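Local coordinates for protein YghZ aldo-keto reductase (Escherichia coli, PDB 3N6Q) that probably catalyses the NAD(P)H-dependent reduction of aldehydes or ketones to alcohols, as a TIM-barrel member of the aldo-keto reductase family, at residues E261-M273 and E324-L337. Sequence-based numbering, arbitrary orientation.
Sequences EANLNSLRLLNEM and ELAQIDQHIADGEL
Glu-324 and Met-273 meet where two outer helices of the aldo-keto reductase TIM barrel pack antiparallel, their local axes 8.7 Å apart at 165°. A water donates to both Glu-324 OE2 and Met-273 O, while the same carboxylate forms a salt bridge with Arg-277 and accepts from the backbone N of Ser-321. Met-273 is a knob in the hole formed by Glu-324, Gln-327, Ile-328 and His-331: its chain bends at the last torsion, bringing CE to 3.5 Å from Ile-328 CG1. Ile-328 also meets Leu-270 CD2 through its CG2 branch, and its side chain touches Trp-288 of helix 281-289. The His-331 ring is met over one face and at its edge. Leu-269 CB lies over the face, 3.7 Å from the ring centroid, a CH-pi contact, whereas Met-273 SD approaches the edge in plane, 3.6 Å from His-331 CD2. Cut back to an alanine, His-331 would probably leave Leu-269 CB without a ring face and Met-273 SD without its edge partner, opening a gap between the helices. The carbonyl of His-331 takes two donors from opposite faces of its plane, Gly-335 N and Ser-266 OG, the latter at 2.7 Å. Ile-332 CG1 then packs against Leu-270 CD1. Gly-335, having no side chain, lets Ser-266 OG come to 3.1 Å from its CA. Asn-263 ND2 donates to Gly-335 O at 2.7 Å, nearly in line with the carbonyl (C=O...N 169°) although the N-H...O angle is bent to 139°. The same ND2 donates to a water that in turn donates to Glu-336 O. Glu-336, with positive phi, marks a Schellman motif, Glu-336 N bonding to Ala-333 O and Leu-337 N to Ile-332 O. Leu-337 and Leu-270 reach tip to tip through their CD1 atoms, and Leu-337 CD1 also packs on Leu-267 CG and, at 3.5 Å, on Ser-266 CB.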
# COMPACT_ATOMS: atom_id res chain seq x y z
N GLU B 261 23.12 43.00 33.60
CA GLU B 261 22.33 44.16 33.97
C GLU B 261 21.68 44.81 32.73
O GLU B 261 20.49 45.18 32.78
CB GLU B 261 23.16 45.16 34.79
CG GLU B 261 22.42 46.46 35.15
CD GLU B 261 23.18 47.36 36.15
OE1 GLU B 261 23.16 47.06 37.37
OE2 GLU B 261 23.75 48.40 35.71
N ALA B 262 22.40 44.90 31.61
CA ALA B 262 21.83 45.49 30.39
C ALA B 262 20.67 44.64 29.85
O ALA B 262 19.67 45.19 29.42
CB ALA B 262 22.87 45.72 29.29
N ASN B 263 20.84 43.31 29.86
CA ASN B 263 19.74 42.43 29.45
C ASN B 263 18.49 42.72 30.27
O ASN B 263 17.39 42.85 29.72
CB ASN B 263 20.09 40.95 29.70
CG ASN B 263 21.14 40.39 28.77
OD1 ASN B 263 21.68 39.34 29.08
ND2 ASN B 263 21.39 41.03 27.60
N LEU B 264 18.65 42.73 31.59
CA LEU B 264 17.53 42.90 32.50
C LEU B 264 16.84 44.25 32.35
O LEU B 264 15.60 44.33 32.50
CB LEU B 264 17.98 42.73 33.96
CG LEU B 264 18.27 41.26 34.31
CD1 LEU B 264 19.14 41.12 35.56
CD2 LEU B 264 16.99 40.46 34.44
N ASN B 265 17.65 45.29 32.14
CA ASN B 265 17.10 46.62 31.93
C ASN B 265 16.17 46.64 30.70
O ASN B 265 15.06 47.23 30.73
CB ASN B 265 18.21 47.66 31.72
CG ASN B 265 17.70 49.08 31.91
OD1 ASN B 265 17.26 49.45 33.00
ND2 ASN B 265 17.74 49.87 30.85
N SER B 266 16.64 46.06 29.60
CA SER B 266 15.79 45.98 28.43
C SER B 266 14.58 45.09 28.64
O SER B 266 13.52 45.41 28.13
CB SER B 266 16.56 45.53 27.20
OG SER B 266 17.31 46.63 26.69
N LEU B 267 14.71 43.97 29.34
CA LEU B 267 13.50 43.16 29.61
C LEU B 267 12.46 43.91 30.46
O LEU B 267 11.24 43.75 30.25
CB LEU B 267 13.83 41.82 30.28
CG LEU B 267 14.62 40.87 29.39
CD1 LEU B 267 15.24 39.82 30.31
CD2 LEU B 267 13.62 40.23 28.37
N ARG B 268 12.96 44.71 31.42
CA ARG B 268 12.11 45.58 32.21
C ARG B 268 11.36 46.58 31.32
O ARG B 268 10.18 46.77 31.50
CB ARG B 268 12.91 46.28 33.33
CG ARG B 268 13.41 45.35 34.47
CD ARG B 268 14.24 46.07 35.58
NE ARG B 268 15.69 45.77 35.55
CZ ARG B 268 16.64 46.70 35.48
NH1 ARG B 268 16.30 47.99 35.39
NH2 ARG B 268 17.93 46.36 35.46
N LEU B 269 12.04 47.18 30.37
CA LEU B 269 11.38 48.17 29.50
C LEU B 269 10.39 47.49 28.53
O LEU B 269 9.29 47.99 28.27
CB LEU B 269 12.44 48.93 28.71
CG LEU B 269 13.25 49.94 29.53
CD1 LEU B 269 14.52 50.35 28.70
CD2 LEU B 269 12.36 51.14 29.84
N LEU B 270 10.75 46.29 28.08
CA LEU B 270 9.75 45.52 27.32
C LEU B 270 8.50 45.18 28.15
O LEU B 270 7.36 45.26 27.61
CB LEU B 270 10.39 44.25 26.72
CG LEU B 270 11.38 44.53 25.58
CD1 LEU B 270 12.22 43.23 25.40
CD2 LEU B 270 10.56 44.87 24.31
N ASN B 271 8.67 44.86 29.43
CA ASN B 271 7.52 44.52 30.29
C ASN B 271 6.65 45.77 30.50
O ASN B 271 5.39 45.68 30.60
CB ASN B 271 8.02 44.02 31.66
CG ASN B 271 6.89 43.57 32.55
OD1 ASN B 271 6.03 42.80 32.14
ND2 ASN B 271 6.85 44.12 33.78
N GLU B 272 7.33 46.93 30.62
CA GLU B 272 6.60 48.21 30.67
C GLU B 272 5.76 48.47 29.42
O GLU B 272 4.58 48.91 29.55
CB GLU B 272 7.51 49.38 31.04
CG GLU B 272 7.96 49.28 32.45
CD GLU B 272 8.96 50.38 32.88
OE1 GLU B 272 9.34 51.23 32.05
OE2 GLU B 272 9.39 50.32 34.03
N MET B 273 6.32 48.18 28.23
CA MET B 273 5.54 48.26 26.99
C MET B 273 4.35 47.36 27.07
O MET B 273 3.26 47.75 26.62
CB MET B 273 6.35 47.95 25.72
CG MET B 273 7.51 48.95 25.38
SD MET B 273 8.26 48.58 23.77
CE MET B 273 6.86 48.89 22.63
N GLU B 324 5.50 51.05 17.85
CA GLU B 324 5.67 50.02 18.88
C GLU B 324 6.64 48.97 18.40
O GLU B 324 7.55 48.56 19.14
CB GLU B 324 4.34 49.31 19.16
CG GLU B 324 3.47 49.97 20.16
CD GLU B 324 2.17 49.16 20.39
OE1 GLU B 324 1.47 48.87 19.41
OE2 GLU B 324 1.86 48.86 21.55
N LEU B 325 6.46 48.50 17.17
CA LEU B 325 7.38 47.49 16.64
C LEU B 325 8.86 47.94 16.62
O LEU B 325 9.78 47.16 16.95
CB LEU B 325 6.92 47.00 15.25
CG LEU B 325 5.59 46.24 15.26
CD1 LEU B 325 5.23 45.91 13.79
CD2 LEU B 325 5.80 44.88 16.14
N ALA B 326 9.08 49.21 16.21
CA ALA B 326 10.39 49.77 16.14
C ALA B 326 10.95 49.95 17.54
O ALA B 326 12.14 49.69 17.79
CB ALA B 326 10.33 51.17 15.42
N GLN B 327 10.10 50.31 18.49
CA GLN B 327 10.50 50.51 19.89
C GLN B 327 10.91 49.15 20.54
O GLN B 327 11.89 49.05 21.30
CB GLN B 327 9.34 51.15 20.67
CG GLN B 327 9.16 52.68 20.50
CD GLN B 327 7.91 53.28 21.17
OE1 GLN B 327 6.85 52.64 21.27
NE2 GLN B 327 8.02 54.55 21.57
N ILE B 328 10.11 48.14 20.26
CA ILE B 328 10.44 46.77 20.73
C ILE B 328 11.83 46.37 20.20
O ILE B 328 12.71 46.00 20.98
CB ILE B 328 9.36 45.77 20.23
CG1 ILE B 328 8.10 45.97 21.09
CG2 ILE B 328 9.94 44.23 20.28
CD1 ILE B 328 6.82 45.26 20.53
N ASP B 329 12.07 46.52 18.90
CA ASP B 329 13.39 46.18 18.36
C ASP B 329 14.51 46.99 18.95
O ASP B 329 15.62 46.50 19.20
CB ASP B 329 13.42 46.31 16.84
CG ASP B 329 12.61 45.24 16.14
OD1 ASP B 329 12.05 44.34 16.83
OD2 ASP B 329 12.48 45.33 14.90
N GLN B 330 14.28 48.28 19.12
CA GLN B 330 15.30 49.09 19.75
C GLN B 330 15.69 48.63 21.17
O GLN B 330 16.89 48.65 21.52
CB GLN B 330 14.88 50.57 19.73
CG GLN B 330 15.98 51.53 20.24
CD GLN B 330 17.05 51.73 19.19
OE1 GLN B 330 16.74 52.09 18.05
NE2 GLN B 330 18.29 51.41 19.55
N HIS B 331 14.72 48.32 22.04
CA HIS B 331 15.03 47.83 23.39
C HIS B 331 15.84 46.54 23.27
O HIS B 331 16.78 46.32 24.06
CB HIS B 331 13.76 47.52 24.20
CG HIS B 331 13.02 48.74 24.66
ND1 HIS B 331 13.65 49.81 25.24
CD2 HIS B 331 11.70 49.04 24.62
CE1 HIS B 331 12.75 50.73 25.56
NE2 HIS B 331 11.56 50.26 25.23
N ILE B 332 15.52 45.74 22.27
CA ILE B 332 16.26 44.45 22.09
C ILE B 332 17.73 44.68 21.71
O ILE B 332 18.64 44.17 22.39
CB ILE B 332 15.54 43.44 21.18
CG1 ILE B 332 14.26 42.95 21.88
CG2 ILE B 332 16.44 42.21 20.85
CD1 ILE B 332 13.21 42.36 20.89
N ALA B 333 17.94 45.56 20.75
CA ALA B 333 19.29 46.00 20.34
C ALA B 333 20.05 46.65 21.50
O ALA B 333 21.19 46.24 21.79
CB ALA B 333 19.18 46.98 19.15
N ASP B 334 19.43 47.62 22.19
CA ASP B 334 20.07 48.30 23.33
C ASP B 334 20.49 47.33 24.42
O ASP B 334 21.47 47.59 25.15
CB ASP B 334 19.16 49.35 23.98
CG ASP B 334 18.91 50.56 23.10
OD1 ASP B 334 19.55 50.74 22.04
OD2 ASP B 334 18.02 51.35 23.49
N GLY B 335 19.68 46.30 24.67
CA GLY B 335 19.96 45.39 25.77
C GLY B 335 20.81 44.20 25.35
O GLY B 335 21.05 43.31 26.16
N GLU B 336 21.18 44.17 24.07
CA GLU B 336 21.85 43.02 23.42
C GLU B 336 21.14 41.69 23.62
O GLU B 336 21.76 40.67 23.93
CB GLU B 336 23.33 42.98 23.81
CG GLU B 336 24.03 44.27 23.31
CD GLU B 336 25.51 44.29 23.60
OE1 GLU B 336 26.31 44.20 22.64
OE2 GLU B 336 25.88 44.41 24.79
N LEU B 337 19.82 41.73 23.47
CA LEU B 337 18.99 40.58 23.79
C LEU B 337 18.87 39.52 22.69
O LEU B 337 18.23 38.49 22.91
CB LEU B 337 17.60 41.02 24.27
CG LEU B 337 17.48 41.55 25.71
CD1 LEU B 337 16.12 42.26 25.90
CD2 LEU B 337 17.65 40.41 26.69
O HOH W 1 23.70 39.95 25.90
O HOH W 2 3.57 49.26 23.93